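Local coordinates for MOBA relate protein (Mycobacterium sp., PDB 2WAW) that is of unknown function but, with its MobA-like GT-A fold, probably binds a nucleoside triphosphate and transfers its nucleotidyl group to an acceptor, at residues G20-K23 with Q24-P27; V51-G54 with G55-E59; F139-S142 with R143-G147. All blocks are in the same frame, centred on the assembly; numbering follows the deposited sequence. Where two conformers were deposited one is given.

Contact 1. Residues G20-K23 with Q24-P27; sequences GTPK and QLLP
The carboxamide of Gln24 lies against Pro22 and the CG methylene of Lys23. Bent at chi2 (79°), the Gln24 chain folds this flat group back along the preceding residues, and Gln24 CD comes 4.2 Å from Lys23 CG. Pro22 also meets a methyl of Leu25, with Leu25 CD1 4.2 Å from Pro22 CB. Two successive i to i+3 bonds form the 3-10 turn: Leu25 N donates to Pro22 O and Leu26 N to Lys23 O, each 3.1 Å long. Proline suits the start because the turn asks it for a carbonyl and for no N-H. Leu26 uses both branches, CD1 resting 3.5 Å from Lys23 CA while CD2 meets Thr21 CG2 at 3.8 Å. The Lys23 chain, extended beyond CG, carries NZ to Val182 O and Tyr15 O. Lys23 belongs to the glycine-rich signature loop after strand 6-12 which, in relatives of the MobA family, contributes to the nucleotide site; the same is probable here. Around the turn, Pro22, Gln24 and Leu25 pack on helix 57-63, Leu26 reaches Trp185 and Tyr188 of helix 185-197, and the chain enters strand 27-28.

Contact 2. Residues V51-G54 with G55-E59; sequences VTLG and GAADE
Gly54 and Ala57 close a type I beta turn as the chain leaves strand 48-53 and enters helix 57-63. Ala57 N donates to Gly54 O at 3.0 Å with an N-H...O angle of 147°. Gly54 itself lies at the edge of the extended region (phi -113°, psi -134°), where glycine is more at ease than residues with a side chain. The exposed Gly55 forms the first corner of the turn and Ala56 the second. Ala56 is also the N-cap residue, but its methyl offers no acceptor for the first helical N-H groups, so Ala56 itself cannot supply a side-chain cap.

The apolar side-chain contact is small: Ala57 CB sits 4.0 Å from Leu53 CB. The same methyl also lies beside the turn's carbonyl, with Ala57 CB 3.2 Å from Gly54 O. A small residue suits a place where the alpha carbons of Leu53 and Ala57 come within 5.4 Å of each other, and its methyl also touches Leu73. Leu53 has CG beside its backbone N and opposite its carbonyl carbon, which leaves CB as the atom nearest Ala57 while the rest of the chain packs on Ala12, Leu34 and Leu73. Joining a strand to its following helix, this tight turn is the first connection of the beta-alpha-beta unit 48-53, 57-63, 70-73, part of the Rossmann-like parallel half of the GT-A fold.

Contact 3. Residues F139-S142 with R143-G147; sequences FWVS and RGVFG
Val141 and Val145 press together on the tight side, with Val141 CG1 only 3.4 Å from Val145 CG2, closer than carbon atoms usually lie. Their side chains cross at about a right angle, and Val141 CG1, anti to its own N (chi1 -176°), is the branch turned to this meeting. Compact, beta-branched valines suit this buried corner. Ser142 O accepts from Val145 N at 3.1 Å, an i to i+3 bond with an N-H...O angle of 160°. Phe146 lays its ring against the turn: CE1 lies 3.5 Å from Val141 O, which sits at the ring edge near its plane, while one face covers Arg143 CA. Phe146 CE2 in turn stands 3.7 Å above the centre of the Arg143 guanidinium. The polar ends of Ser142 and Arg143 are bound to the protein, Ser142 OG to Thr125 O and Arg143 NE to Ala96 O. The outer side is looser, for Gly144 is exposed and brings no side chain to the turn. The turn carries strand 134-142 into helix 146-150, and that strand, lying between strands 98-103 and 126-131 and antiparallel to all the others of the sheet, is a hallmark of the GT-A nucleotide-sugar transferase fold.

Overall arrangement
Contacts 1 and 2 are neighbours, their centres about 11 Å apart, and they pack directly: Pro22 CB lies 3.8 Å from Ala56 CB, and Leu25 also touches Glu59 in its modelled conformer. The signature loop of contact 1 thus rests on the start of the helix that contact 2 opens. Contact 3 stands apart, its centre about 30 Å from that of contact 1, on the other side of the chain's centre, and about 24 Å from that of contact 2; their nearest atoms are about 14 and 13 Å away. Contacts 2 and 3 are nevertheless linked through the common seven-stranded sheet. Of the three, contact 1 bears most closely on the probable nucleotide site.

Contact 1. Residues G20-K23 with Q24-P27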
ATOM      1  N   GLY A  20     -16.213 -11.100   5.046  1.00 22.14           N
ATOM      2  CA  GLY A  20     -17.142 -11.976   4.357  1.00 21.10           C
ATOM      3  C   GLY A  20     -17.470 -11.562   2.939  1.00 21.50           C
ATOM      4  O   GLY A  20     -18.384 -12.108   2.322  1.00 25.24           O
ATOM      5  N   THR A  21     -16.711 -10.598   2.418  1.00 19.65           N
ATOM      6  CA  THR A  21     -16.947 -10.030   1.100  1.00 17.61           C
ATOM      7  C   THR A  21     -15.648  -9.322   0.713  1.00 19.59           C
ATOM      8  O   THR A  21     -14.889  -8.960   1.610  1.00 18.78           O
ATOM      9  CB  THR A  21     -18.118  -9.019   1.141  1.00 18.33           C
ATOM     10  OG1 THR A  21     -18.524  -8.689  -0.190  1.00 20.15           O
ATOM     11  CG2 THR A  21     -17.737  -7.744   1.904  1.00 21.32           C
ATOM     12  N   PRO A  22     -15.368  -9.156  -0.598  1.00 19.87           N
ATOM     13  CA  PRO A  22     -14.089  -8.502  -0.942  1.00 18.88           C
ATOM     14  C   PRO A  22     -14.033  -7.051  -0.436  1.00 17.76           C
ATOM     15  O   PRO A  22     -14.827  -6.212  -0.872  1.00 17.63           O
ATOM     16  CB  PRO A  22     -14.063  -8.572  -2.479  1.00 19.33           C
ATOM     17  CG  PRO A  22     -15.013  -9.726  -2.837  1.00 21.92           C
ATOM     18  CD  PRO A  22     -16.116  -9.545  -1.813  1.00 20.42           C
ATOM     19  N   LYS A  23     -13.129  -6.754   0.496  1.00 17.38           N
ATOM     20  CA  LYS A  23     -13.093  -5.404   1.067  1.00 16.53           C
ATOM     21  C   LYS A  23     -12.765  -4.332   0.017  1.00 17.04           C
ATOM     22  O   LYS A  23     -13.167  -3.180   0.162  1.00 15.64           O
ATOM     23  CB  LYS A  23     -12.127  -5.319   2.256  1.00 18.11           C
ATOM     24  CG  LYS A  23     -10.652  -5.443   1.904  1.00 19.60           C
ATOM     25  CD  LYS A  23      -9.898  -5.606   3.234  1.00 23.80           C
ATOM     26  CE  LYS A  23      -8.443  -5.823   3.054  1.00 21.00           C
ATOM     27  NZ  LYS A  23      -7.810  -5.945   4.393  1.00 15.58           N
ATOM     28  N   GLN A  24     -12.046  -4.736  -1.030  1.00 15.82           N
ATOM     29  CA  GLN A  24     -11.637  -3.839  -2.118  1.00 15.15           C
ATOM     30  C   GLN A  24     -12.862  -3.145  -2.733  1.00 16.10           C
ATOM     31  O   GLN A  24     -12.771  -2.006  -3.198  1.00 17.03           O
ATOM     32  CB  GLN A  24     -10.872  -4.637  -3.212  1.00 16.27           C
ATOM     33  CG  GLN A  24      -9.541  -5.304  -2.753  1.00 14.51           C
ATOM     34  CD  GLN A  24      -9.709  -6.623  -1.978  1.00 24.56           C
ATOM     35  OE1 GLN A  24      -8.733  -7.166  -1.406  1.00 24.04           O
ATOM     36  NE2 GLN A  24     -10.932  -7.140  -1.940  1.00 18.14           N
ATOM     37  N   LEU A  25     -13.983  -3.834  -2.708  1.00 14.56           N
ATOM     38  CA  LEU A  25     -15.202  -3.378  -3.351  1.00 15.65           C
ATOM     39  C   LEU A  25     -16.222  -2.711  -2.435  1.00 15.52           C
ATOM     40  O   LEU A  25     -17.209  -2.273  -2.890  1.00 17.56           O
ATOM     41  CB  LEU A  25     -15.849  -4.524  -4.156  1.00 20.00           C
ATOM     42  CG  LEU A  25     -14.963  -5.160  -5.212  1.00 20.00           C
ATOM     43  CD1 LEU A  25     -15.527  -6.365  -5.739  1.00 20.00           C
ATOM     44  CD2 LEU A  25     -14.647  -4.207  -6.329  1.00 20.00           C
ATOM     45  N   LEU A  26     -15.938  -2.631  -1.165  1.00 15.88           N
ATOM     46  CA  LEU A  26     -16.842  -1.941  -0.227  1.00 15.89           C
ATOM     47  C   LEU A  26     -17.089  -0.480  -0.627  1.00 14.85           C
ATOM     48  O   LEU A  26     -16.147   0.264  -0.932  1.00 15.48           O
ATOM     49  CB  LEU A  26     -16.260  -1.993   1.169  1.00 14.66           C
ATOM     50  CG  LEU A  26     -16.130  -3.383   1.781  1.00 17.53           C
ATOM     51  CD1 LEU A  26     -15.196  -3.318   3.000  1.00 21.47           C
ATOM     52  CD2 LEU A  26     -17.499  -3.978   2.146  1.00 24.28           C
ATOM     53  N   PRO A  27     -18.362  -0.056  -0.633  1.00 16.65           N
ATOM     54  CA  PRO A  27     -18.679   1.316  -0.976  1.00 18.38           C
ATOM     55  C   PRO A  27     -18.003   2.292  -0.023  1.00 18.77           C
ATOM     56  O   PRO A  27     -18.011   2.080   1.192  1.00 19.12           O
ATOM     57  CB  PRO A  27     -20.202   1.372  -0.786  1.00 18.95           C
ATOM     58  CG  PRO A  27     -20.652  -0.019  -1.015  1.00 18.85           C
ATOM     59  CD  PRO A  27     -19.569  -0.858  -0.383  1.00 16.57           C
TER

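Contact 2. Residues V51-G54 with G55-E59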
ATOM      1  N   VAL A  51      -0.631  -2.541  -8.790  1.00 13.56           N
ATOM      2  CA  VAL A  51      -1.650  -2.976  -7.831  1.00 15.17           C
ATOM      3  C   VAL A  51      -1.720  -4.489  -7.859  1.00 15.26           C
ATOM      4  O   VAL A  51      -1.806  -5.100  -8.939  1.00 15.19           O
ATOM      5  CB  VAL A  51      -3.041  -2.413  -8.186  1.00 15.54           C
ATOM      6  CG1 VAL A  51      -4.071  -2.701  -7.051  1.00 17.34           C
ATOM      7  CG2 VAL A  51      -2.952  -0.927  -8.513  1.00 21.95           C
ATOM      8  N   THR A  52      -1.666  -5.105  -6.671  1.00 14.83           N
ATOM      9  CA  THR A  52      -1.803  -6.565  -6.602  1.00 14.01           C
ATOM     10  C   THR A  52      -3.220  -6.929  -6.208  1.00 13.82           C
ATOM     11  O   THR A  52      -3.862  -6.240  -5.400  1.00 15.29           O
ATOM     12  CB  THR A  52      -0.814  -7.226  -5.602  1.00 14.25           C
ATOM     13  OG1 THR A  52      -1.158  -6.814  -4.273  1.00 15.73           O
ATOM     14  CG2 THR A  52       0.646  -6.801  -5.884  1.00 15.38           C
ATOM     15  N   LEU A  53      -3.700  -8.018  -6.794  1.00 15.02           N
ATOM     16  CA  LEU A  53      -5.038  -8.507  -6.515  1.00 13.15           C
ATOM     17  C   LEU A  53      -4.974 -10.005  -6.355  1.00 16.99           C
ATOM     18  O   LEU A  53      -4.126 -10.669  -6.962  1.00 15.43           O
ATOM     19  CB  LEU A  53      -5.983  -8.142  -7.663  1.00 15.02           C
ATOM     20  CG  LEU A  53      -6.199  -6.659  -7.958  1.00 16.42           C
ATOM     21  CD1 LEU A  53      -7.053  -6.495  -9.199  1.00 18.79           C
ATOM     22  CD2 LEU A  53      -6.867  -6.042  -6.793  1.00 15.84           C
ATOM     23  N   GLY A  54      -5.881 -10.544  -5.550  1.00 16.45           N
ATOM     24  CA  GLY A  54      -5.896 -11.979  -5.297  1.00 17.51           C
ATOM     25  C   GLY A  54      -7.120 -12.669  -5.877  1.00 20.41           C
ATOM     26  O   GLY A  54      -7.516 -12.405  -7.020  1.00 17.94           O
ATOM     27  N   GLY A  55      -7.740 -13.527  -5.066  1.00 21.25           N
ATOM     28  CA  GLY A  55      -8.889 -14.333  -5.492  1.00 23.68           C
ATOM     29  C   GLY A  55     -10.092 -13.561  -6.019  1.00 24.32           C
ATOM     30  O   GLY A  55     -10.827 -14.072  -6.868  1.00 25.51           O
ATOM     31  N   ALA A  56     -10.284 -12.336  -5.525  1.00 23.92           N
ATOM     32  CA  ALA A  56     -11.384 -11.464  -5.941  1.00 23.41           C
ATOM     33  C   ALA A  56     -11.090 -10.639  -7.199  1.00 21.57           C
ATOM     34  O   ALA A  56     -11.875  -9.759  -7.558  1.00 21.48           O
ATOM     35  CB  ALA A  56     -11.763 -10.520  -4.779  1.00 23.61           C
ATOM     36  N   ALA A  57      -9.968 -10.917  -7.871  1.00 20.66           N
ATOM     37  CA  ALA A  57      -9.511 -10.114  -9.014  1.00 20.44           C
ATOM     38  C   ALA A  57     -10.575  -9.929 -10.087  1.00 21.59           C
ATOM     39  O   ALA A  57     -10.726  -8.838 -10.613  1.00 22.59           O
ATOM     40  CB  ALA A  57      -8.252 -10.705  -9.637  1.00 19.78           C
ATOM     41  N   ASP A  58     -11.282 -11.005 -10.430  1.00 23.79           N
ATOM     42  CA  ASP A  58     -12.312 -10.949 -11.470  1.00 26.02           C
ATOM     43  C   ASP A  58     -13.353  -9.879 -11.178  1.00 25.78           C
ATOM     44  O   ASP A  58     -13.667  -9.071 -12.063  1.00 26.23           O
ATOM     45  CB  ASP A  58     -12.983 -12.314 -11.644  1.00 28.52           C
ATOM     46  CG  ASP A  58     -12.118 -13.299 -12.412  1.00 36.55           C
ATOM     47  OD1 ASP A  58     -11.002 -12.919 -12.836  1.00 43.05           O
ATOM     48  OD2 ASP A  58     -12.558 -14.455 -12.591  1.00 44.18           O
ATOM     49  N   GLU A  59     -13.881  -9.875  -9.954  1.00 23.90           N
ATOM     50  CA  GLU A  59     -14.872  -8.882  -9.511  0.50 25.99           C
ATOM     51  C   GLU A  59     -14.265  -7.476  -9.495  1.00 24.28           C
ATOM     52  O   GLU A  59     -14.889  -6.502  -9.910  1.00 24.55           O
ATOM     53  CB  GLU A  59     -15.395  -9.221  -8.108  0.50 25.71           C
ATOM     54  CG  GLU A  59     -15.991 -10.613  -7.940  0.50 26.01           C
ATOM     55  CD  GLU A  59     -16.134 -11.010  -6.476  0.50 28.08           C
ATOM     56  OE1 GLU A  59     -17.107 -10.568  -5.829  0.50 35.71           O
ATOM     57  OE2 GLU A  59     -15.273 -11.763  -5.968  0.50 29.49           O
TER

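Contact 3. Residues F139-S142 with R143-G147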
ATOM      1  N   PHE A 139       5.405   2.944   3.336  1.00 14.06           N
ATOM      2  CA  PHE A 139       6.803   2.590   3.597  1.00 15.05           C
ATOM      3  C   PHE A 139       7.620   2.820   2.331  1.00 13.95           C
ATOM      4  O   PHE A 139       7.110   2.643   1.224  1.00 16.30           O
ATOM      5  CB  PHE A 139       6.963   1.116   3.980  1.00 15.28           C
ATOM      6  CG  PHE A 139       6.275   0.705   5.260  1.00 13.87           C
ATOM      7  CD1 PHE A 139       6.084   1.605   6.312  1.00 17.38           C
ATOM      8  CD2 PHE A 139       5.867  -0.612   5.409  1.00 18.79           C
ATOM      9  CE1 PHE A 139       5.471   1.187   7.509  1.00 21.37           C
ATOM     10  CE2 PHE A 139       5.261  -1.047   6.592  1.00 20.40           C
ATOM     11  CZ  PHE A 139       5.054  -0.152   7.631  1.00 17.87           C
ATOM     12  N   TRP A 140       8.881   3.219   2.497  1.00 11.85           N
ATOM     13  CA  TRP A 140       9.832   3.250   1.393  1.00 13.20           C
ATOM     14  C   TRP A 140      10.792   2.106   1.549  1.00 13.62           C
ATOM     15  O   TRP A 140      11.308   1.885   2.633  1.00 14.38           O
ATOM     16  CB  TRP A 140      10.585   4.583   1.398  1.00 14.96           C
ATOM     17  CG  TRP A 140      11.916   4.583   0.700  1.00 15.90           C
ATOM     18  CD1 TRP A 140      13.140   4.345   1.259  1.00 13.74           C
ATOM     19  CD2 TRP A 140      12.158   4.877  -0.687  1.00 16.63           C
ATOM     20  NE1 TRP A 140      14.127   4.468   0.307  1.00 16.98           N
ATOM     21  CE2 TRP A 140      13.551   4.787  -0.897  1.00 16.97           C
ATOM     22  CE3 TRP A 140      11.326   5.194  -1.775  1.00 17.82           C
ATOM     23  CZ2 TRP A 140      14.137   5.011  -2.158  1.00 21.07           C
ATOM     24  CZ3 TRP A 140      11.903   5.425  -3.017  1.00 24.66           C
ATOM     25  CH2 TRP A 140      13.297   5.324  -3.203  1.00 22.52           C
ATOM     26  N   VAL A 141      11.055   1.392   0.450  1.00 13.13           N
ATOM     27  CA  VAL A 141      12.068   0.335   0.423  1.00 15.51           C
ATOM     28  C   VAL A 141      12.950   0.536  -0.801  1.00 16.07           C
ATOM     29  O   VAL A 141      12.460   0.534  -1.943  1.00 15.87           O
ATOM     30  CB  VAL A 141      11.443  -1.070   0.410  1.00 17.39           C
ATOM     31  CG1 VAL A 141      12.546  -2.154   0.493  1.00 17.96           C
ATOM     32  CG2 VAL A 141      10.472  -1.226   1.576  1.00 17.63           C
ATOM     33  N   SER A 142      14.260   0.664  -0.556  1.00 16.31           N
ATOM     34  CA  SER A 142      15.242   0.951  -1.577  1.00 16.90           C
ATOM     35  C   SER A 142      15.518  -0.326  -2.363  1.00 16.14           C
ATOM     36  O   SER A 142      15.341  -1.424  -1.840  1.00 16.97           O
ATOM     37  CB  SER A 142      16.545   1.458  -0.931  1.00 17.55           C
ATOM     38  OG  SER A 142      17.122   0.442  -0.126  1.00 20.05           O
ATOM     39  N   ARG A 143      15.926  -0.161  -3.614  1.00 15.03           N
ATOM     40  CA  ARG A 143      16.224  -1.282  -4.501  1.00 16.94           C
ATOM     41  C   ARG A 143      17.215  -2.271  -3.875  1.00 19.29           C
ATOM     42  O   ARG A 143      17.095  -3.481  -4.081  1.00 18.19           O
ATOM     43  CB  ARG A 143      16.781  -0.757  -5.825  1.00 16.65           C
ATOM     44  CG  ARG A 143      17.270  -1.877  -6.758  1.00 17.55           C
ATOM     45  CD  ARG A 143      17.538  -1.359  -8.166  1.00 23.94           C
ATOM     46  NE  ARG A 143      16.302  -0.928  -8.812  1.00 21.07           N
ATOM     47  CZ  ARG A 143      15.434  -1.743  -9.412  1.00 20.15           C
ATOM     48  NH1 ARG A 143      15.653  -3.055  -9.472  1.00 22.89           N
ATOM     49  NH2 ARG A 143      14.335  -1.240  -9.954  1.00 21.81           N
ATOM     50  N   GLY A 144      18.157  -1.755  -3.087  1.00 20.22           N
ATOM     51  CA  GLY A 144      19.190  -2.591  -2.460  1.00 20.76           C
ATOM     52  C   GLY A 144      18.674  -3.701  -1.564  1.00 22.21           C
ATOM     53  O   GLY A 144      19.358  -4.708  -1.361  1.00 27.12           O
ATOM     54  N   VAL A 145      17.464  -3.547  -1.032  1.00 20.48           N
ATOM     55  CA  VAL A 145      16.888  -4.595  -0.184  1.00 21.44           C
ATOM     56  C   VAL A 145      15.649  -5.287  -0.786  1.00 19.02           C
ATOM     57  O   VAL A 145      14.890  -5.977  -0.087  1.00 18.63           O
ATOM     58  CB  VAL A 145      16.643  -4.092   1.260  1.00 22.34           C
ATOM     59  CG1 VAL A 145      17.986  -3.803   1.934  1.00 25.31           C
ATOM     60  CG2 VAL A 145      15.786  -2.850   1.261  1.00 24.36           C
ATOM     61  N   PHE A 146      15.450  -5.099  -2.089  1.00 19.53           N
ATOM     62  CA  PHE A 146      14.409  -5.838  -2.817  1.00 19.15           C
ATOM     63  C   PHE A 146      14.526  -7.355  -2.579  1.00 19.82           C
ATOM     64  O   PHE A 146      13.517  -8.031  -2.426  1.00 20.67           O
ATOM     65  CB  PHE A 146      14.462  -5.548  -4.326  1.00 18.90           C
ATOM     66  CG  PHE A 146      13.840  -4.231  -4.743  1.00 18.03           C
ATOM     67  CD1 PHE A 146      13.336  -3.315  -3.808  1.00 19.09           C
ATOM     68  CD2 PHE A 146      13.778  -3.905  -6.105  1.00 18.36           C
ATOM     69  CE1 PHE A 146      12.781  -2.100  -4.227  1.00 16.99           C
ATOM     70  CE2 PHE A 146      13.230  -2.703  -6.542  1.00 16.57           C
ATOM     71  CZ  PHE A 146      12.720  -1.780  -5.593  1.00 16.79           C
ATOM     72  N   GLY A 147      15.754  -7.880  -2.543  1.00 23.01           N
ATOM     73  CA  GLY A 147      15.965  -9.307  -2.250  1.00 24.54           C
ATOM     74  C   GLY A 147      15.405  -9.755  -0.905  1.00 26.09           C
ATOM     75  O   GLY A 147      14.778 -10.818  -0.800  1.00 26.23           O
TER